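Local coordinates for protein nitrilotriacetate monooxygenase component B (Bacillus cereus ATCC 14579, PDB 3BPK) that probably binds FMN and serves as the flavin reductase-like component of a monooxygenase system, at residues Cys138-Ala143 with Asp156-Arg161; Thr37-Leu42 with Pro105-Glu110. All coordinates share one frame; numbering follows the deposited sequence. Where two conformers were deposited one is given.

Interaction 1: Cys138-Ala143 with Asp156-Arg161; sequences CVLERA and DLLIGR
Val139 and Arg161 form a hydrogen-bonded antiparallel pair, with Val139 N to Arg161 O at 2.9 Å and Arg161 N to Val139 O at 2.8 Å. Further along, the register slips by one residue: Glu141 and Arg142 both lie opposite Ile159, whose carbonyl oxygen takes a good bond from Glu141 N (2.8 Å) and a weak one from Arg142 N (3.4 Å). Glu141 has helix-like backbone angles, as the first residue of a classic beta bulge does. Pairing resumes where Ile159 N meets Arg142 O in an almost straight bond of 2.8 Å, and the short segments run at 131° to each other.

The bulge turns Glu141 toward the partner strand. Its chain bends at chi2 (-65°), carrying CG against Arg161 CB and bringing OE2 to Arg161 NE at 2.7 Å. This salt bridge, which holds for the conformers described here, both side chains having a second position, lies in the guanidinium plane but reaches the carboxylate on its anti side, with the two planes steeply inclined. Val139 CG2 covers one guanidinium face, so the arginine is braced by an apolar branch as well as by charge. On the same face of the sheet, Arg142 runs beside Ile159, its CG meeting CG1 through aliphatic carbon; Leu157 of the second subunit packs on Ile159. The other face carries Leu140, Ala143 and Leu158, small or branched apolar residues suited to packing under helix 73-81. There Ala143 CB touches Leu158 CD2 at 3.6 Å. Gly160 CA makes a CA-H...O contact to Val139 O, and the absence of a side chain leaves room for Cys138 CB beside it. The whole is a bulged beta hairpin within the antiparallel sheet of a flavin reductase-like domain.

Interaction 2: Thr37-Leu42 with Pro105-Glu110; sequences TKEGVL and PPNESE
Thr37 and Asn107 meet through their side chains, OG1 donating to OD1 at 2.8 Å while the two side chains cross at about a right angle. In the conformer described, one of two for Asn107, a chi1 of -149°, off the usual staggered positions, swings the amide over to Thr37, whose hydroxyl approaches almost end-on to the C=O. With chi1 at 71°, Thr37 OG1 sits between its own backbone N and carbonyl carbon, from where it also accepts Val41 N at 3.1 Å and, weakly, Glu39 N. A threonine hydroxyl can do both jobs, bracing from inside the type I turn that Gly40 N to Thr37 O closes and donating a hydrogen bond to Asn107 of the neighbouring loop. Gly40 suits the end of that turn because its positive phi would jam a side chain against the preceding carbonyl.

Around the Asn107 amide, Val41 CG2 packs 3.6 Å from CG, and Glu39 CB lies alongside OD1 and ND2. The Glu39 carboxylate stands perpendicular to the amide plane. The other branch of Val41, CG1, extends anti to the backbone N (chi1 172°) and rests 3.7 Å from Ser109 N; one branch thus meets the amide, the other the backbone leading to Ser109. Glu110 turns its OE1 to Asn43 and Gly44. Ser109 OG donates to Leu42 O at 2.8 Å, in the carbonyl plane; accepting Glu112 N, it caps helix 110-113, an N-cap tied to the start of strand 42-54 beside a beta-hairpin turn.

In the fold
Both interactions lie within the flavin reductase-like domain, with centres about 20 Å apart and no atoms touching. Interaction 1 is partly buried and joins neighbouring strands of the main sheet, so backbone bonds dominate, while apolar side chains face helix 73-81 and, on the other side, the second subunit; its salt bridge sits toward an exposed margin. Interaction 2 is a surface contact between two loops far apart in sequence, where side-chain hydroxyl and amide groups replace regular strand pairing and no other protein chain of the assembly touches. Helix 73-81 is their common neighbour: Leu140 and Ala143 pack on Ile79, and Thr37 touches Asn77.

Interaction 1: Cys138-Ala143 with Asp156-Arg161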
# COMPACT_ATOMS: atom_id res chain seq x y z
N CYS B 138 -4.06 15.86 -5.67
CA CYS B 138 -3.65 14.95 -6.74
C CYS B 138 -4.38 15.17 -8.06
O CYS B 138 -5.58 15.52 -8.08
CB CYS B 138 -3.90 13.51 -6.33
SG CYS B 138 -2.87 12.99 -4.93
N VAL B 139 -3.64 14.93 -9.15
CA VAL B 139 -4.30 14.74 -10.44
C VAL B 139 -4.26 13.24 -10.77
O VAL B 139 -3.35 12.49 -10.35
CB VAL B 139 -3.68 15.59 -11.59
CG1 VAL B 139 -3.81 17.09 -11.28
CG2 VAL B 139 -2.22 15.19 -11.81
N LEU B 140 -5.25 12.80 -11.53
CA LEU B 140 -5.34 11.39 -11.83
C LEU B 140 -4.42 11.09 -13.01
O LEU B 140 -4.64 11.61 -14.13
CB LEU B 140 -6.78 11.04 -12.19
CG LEU B 140 -6.98 9.54 -12.49
CD1 LEU B 140 -6.76 8.70 -11.24
CD2 LEU B 140 -8.36 9.26 -13.13
N GLU B 141 -3.39 10.28 -12.76
CA GLU B 141 -2.48 9.87 -13.82
C GLU B 141 -3.09 8.76 -14.65
O GLU B 141 -3.05 8.79 -15.88
CB GLU B 141 -1.15 9.44 -13.24
CG GLU B 141 -0.31 10.60 -12.85
CD GLU B 141 0.12 11.43 -14.06
OE1 GLU B 141 0.31 10.85 -15.16
OE2 GLU B 141 0.23 12.66 -13.92
N ARG B 142 -3.66 7.78 -13.96
CA ARG B 142 -4.42 6.72 -14.65
C ARG B 142 -5.31 5.99 -13.65
O ARG B 142 -5.04 6.00 -12.45
CB ARG B 142 -3.51 5.75 -15.44
CG ARG B 142 -2.66 4.87 -14.60
CD ARG B 142 -1.89 3.86 -15.48
NE ARG B 142 -0.81 4.46 -16.28
CZ ARG B 142 -0.21 3.82 -17.29
NH1 ARG B 142 -0.65 2.62 -17.66
NH2 ARG B 142 0.78 4.41 -17.97
N ALA B 143 -6.40 5.41 -14.16
CA ALA B 143 -7.24 4.54 -13.35
C ALA B 143 -7.14 3.18 -14.05
O ALA B 143 -7.33 3.10 -15.26
CB ALA B 143 -8.68 5.05 -13.31
N ASP B 156 -10.77 -0.40 -9.16
CA ASP B 156 -9.99 0.50 -10.01
C ASP B 156 -8.85 0.97 -9.16
O ASP B 156 -9.06 1.52 -8.06
CB ASP B 156 -10.83 1.70 -10.45
CG ASP B 156 -11.98 1.27 -11.34
OD1 ASP B 156 -11.72 1.07 -12.54
OD2 ASP B 156 -13.08 1.02 -10.78
N LEU B 157 -7.65 0.73 -9.67
CA LEU B 157 -6.45 1.20 -8.98
C LEU B 157 -6.16 2.60 -9.50
O LEU B 157 -5.84 2.77 -10.69
CB LEU B 157 -5.30 0.24 -9.26
CG LEU B 157 -4.00 0.52 -8.52
CD1 LEU B 157 -4.17 0.49 -7.03
CD2 LEU B 157 -2.95 -0.53 -8.94
N LEU B 158 -6.30 3.60 -8.62
CA LEU B 158 -6.13 5.00 -9.02
C LEU B 158 -4.69 5.36 -8.78
O LEU B 158 -4.20 5.22 -7.66
CB LEU B 158 -7.02 5.92 -8.19
CG LEU B 158 -8.53 5.55 -8.26
CD1 LEU B 158 -9.31 6.58 -7.40
CD2 LEU B 158 -9.10 5.46 -9.71
N ILE B 159 -4.02 5.85 -9.83
CA ILE B 159 -2.65 6.36 -9.69
C ILE B 159 -2.73 7.88 -9.69
O ILE B 159 -3.18 8.48 -10.68
CB ILE B 159 -1.73 5.89 -10.86
CG1 ILE B 159 -1.76 4.34 -11.00
CG2 ILE B 159 -0.31 6.39 -10.65
CD1 ILE B 159 -1.40 3.58 -9.71
N GLY B 160 -2.34 8.51 -8.58
CA GLY B 160 -2.47 9.96 -8.45
C GLY B 160 -1.09 10.57 -8.45
O GLY B 160 -0.14 10.01 -7.87
N ARG B 161 -0.96 11.71 -9.13
CA ARG B 161 0.28 12.48 -9.09
C ARG B 161 0.06 13.65 -8.16
O ARG B 161 -0.87 14.41 -8.36
CB ARG B 161 0.66 12.98 -10.50
CG ARG B 161 1.87 13.91 -10.51
CD ARG B 161 2.45 14.11 -11.91
NE ARG B 161 1.51 14.77 -12.81
CZ ARG B 161 1.38 16.09 -12.96
NH1 ARG B 161 2.14 16.93 -12.26
NH2 ARG B 161 0.50 16.57 -13.84

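Interaction 2: Thr37-Leu42 with Pro105-Glu110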
# COMPACT_ATOMS: atom_id res chain seq x y z
N THR B 37 -18.63 15.31 -7.09
CA THR B 37 -19.54 14.76 -8.12
C THR B 37 -19.80 15.78 -9.23
O THR B 37 -19.48 16.97 -9.08
CB THR B 37 -20.90 14.36 -7.52
OG1 THR B 37 -21.65 15.55 -7.17
CG2 THR B 37 -20.77 13.45 -6.29
N LYS B 38 -20.41 15.32 -10.35
CA LYS B 38 -20.78 16.25 -11.42
C LYS B 38 -21.80 17.29 -10.91
O LYS B 38 -21.91 18.38 -11.50
CB LYS B 38 -21.36 15.51 -12.63
CG LYS B 38 -20.33 14.79 -13.49
CD LYS B 38 -20.90 14.45 -14.87
CE LYS B 38 -22.22 13.66 -14.81
NZ LYS B 38 -22.35 12.72 -13.64
N GLU B 39 -22.51 16.96 -9.84
CA GLU B 39 -23.54 17.87 -9.28
C GLU B 39 -22.96 18.85 -8.26
O GLU B 39 -23.67 19.74 -7.77
CB GLU B 39 -24.66 17.07 -8.63
CG GLU B 39 -25.48 16.25 -9.62
CD GLU B 39 -24.73 15.07 -10.23
OE1 GLU B 39 -23.92 14.41 -9.54
OE2 GLU B 39 -24.95 14.82 -11.43
N GLY B 40 -21.67 18.69 -7.95
CA GLY B 40 -20.95 19.63 -7.07
C GLY B 40 -20.78 19.21 -5.63
O GLY B 40 -20.31 20.00 -4.81
N VAL B 41 -21.14 17.95 -5.32
CA VAL B 41 -21.16 17.50 -3.94
C VAL B 41 -19.79 16.93 -3.54
O VAL B 41 -19.16 16.23 -4.34
CB VAL B 41 -22.27 16.48 -3.72
CG1 VAL B 41 -22.16 15.85 -2.33
CG2 VAL B 41 -23.66 17.15 -3.96
N LEU B 42 -19.33 17.28 -2.34
CA LEU B 42 -18.01 16.83 -1.86
C LEU B 42 -18.13 15.48 -1.14
O LEU B 42 -18.68 15.40 -0.05
CB LEU B 42 -17.41 17.88 -0.92
CG LEU B 42 -16.00 17.60 -0.40
CD1 LEU B 42 -15.01 17.51 -1.56
CD2 LEU B 42 -15.57 18.66 0.61
N PRO B 105 -26.60 7.64 0.50
CA PRO B 105 -27.00 7.69 -0.90
C PRO B 105 -25.99 8.52 -1.70
O PRO B 105 -25.33 9.41 -1.13
CB PRO B 105 -28.34 8.44 -0.86
CG PRO B 105 -28.86 8.28 0.52
CD PRO B 105 -27.66 8.14 1.41
N PRO B 106 -25.85 8.24 -3.01
CA PRO B 106 -25.00 9.05 -3.86
C PRO B 106 -25.38 10.53 -3.76
O PRO B 106 -26.56 10.88 -3.52
CB PRO B 106 -25.29 8.54 -5.28
CG PRO B 106 -26.50 7.67 -5.17
CD PRO B 106 -26.52 7.15 -3.76
N ASN B 107 -24.36 11.37 -3.94
CA ASN B 107 -24.56 12.80 -3.99
C ASN B 107 -25.02 13.38 -2.64
O ASN B 107 -25.76 14.36 -2.59
CB ASN B 107 -25.54 13.14 -5.12
CG ASN B 107 -25.27 14.47 -5.72
OD1 ASN B 107 -24.10 14.87 -5.90
ND2 ASN B 107 -26.33 15.18 -6.08
N GLU B 108 -24.56 12.75 -1.56
CA GLU B 108 -24.64 13.30 -0.20
C GLU B 108 -23.21 13.39 0.37
O GLU B 108 -22.41 12.46 0.23
CB GLU B 108 -25.49 12.44 0.73
CG GLU B 108 -26.93 12.32 0.33
CD GLU B 108 -27.73 13.62 0.51
OE1 GLU B 108 -27.28 14.59 1.21
OE2 GLU B 108 -28.81 13.67 -0.10
N SER B 109 -22.90 14.51 1.01
CA SER B 109 -21.53 14.76 1.44
C SER B 109 -21.22 14.11 2.78
O SER B 109 -21.72 14.55 3.83
CB SER B 109 -21.29 16.28 1.57
OG SER B 109 -19.98 16.54 2.09
N GLU B 110 -20.33 13.11 2.77
CA GLU B 110 -19.89 12.51 4.02
C GLU B 110 -19.11 13.52 4.84
O GLU B 110 -19.06 13.43 6.05
CB GLU B 110 -18.98 11.30 3.76
CG GLU B 110 -19.66 10.13 3.06
CD GLU B 110 -19.59 10.21 1.53
OE1 GLU B 110 -19.21 11.26 0.95
OE2 GLU B 110 -19.95 9.19 0.90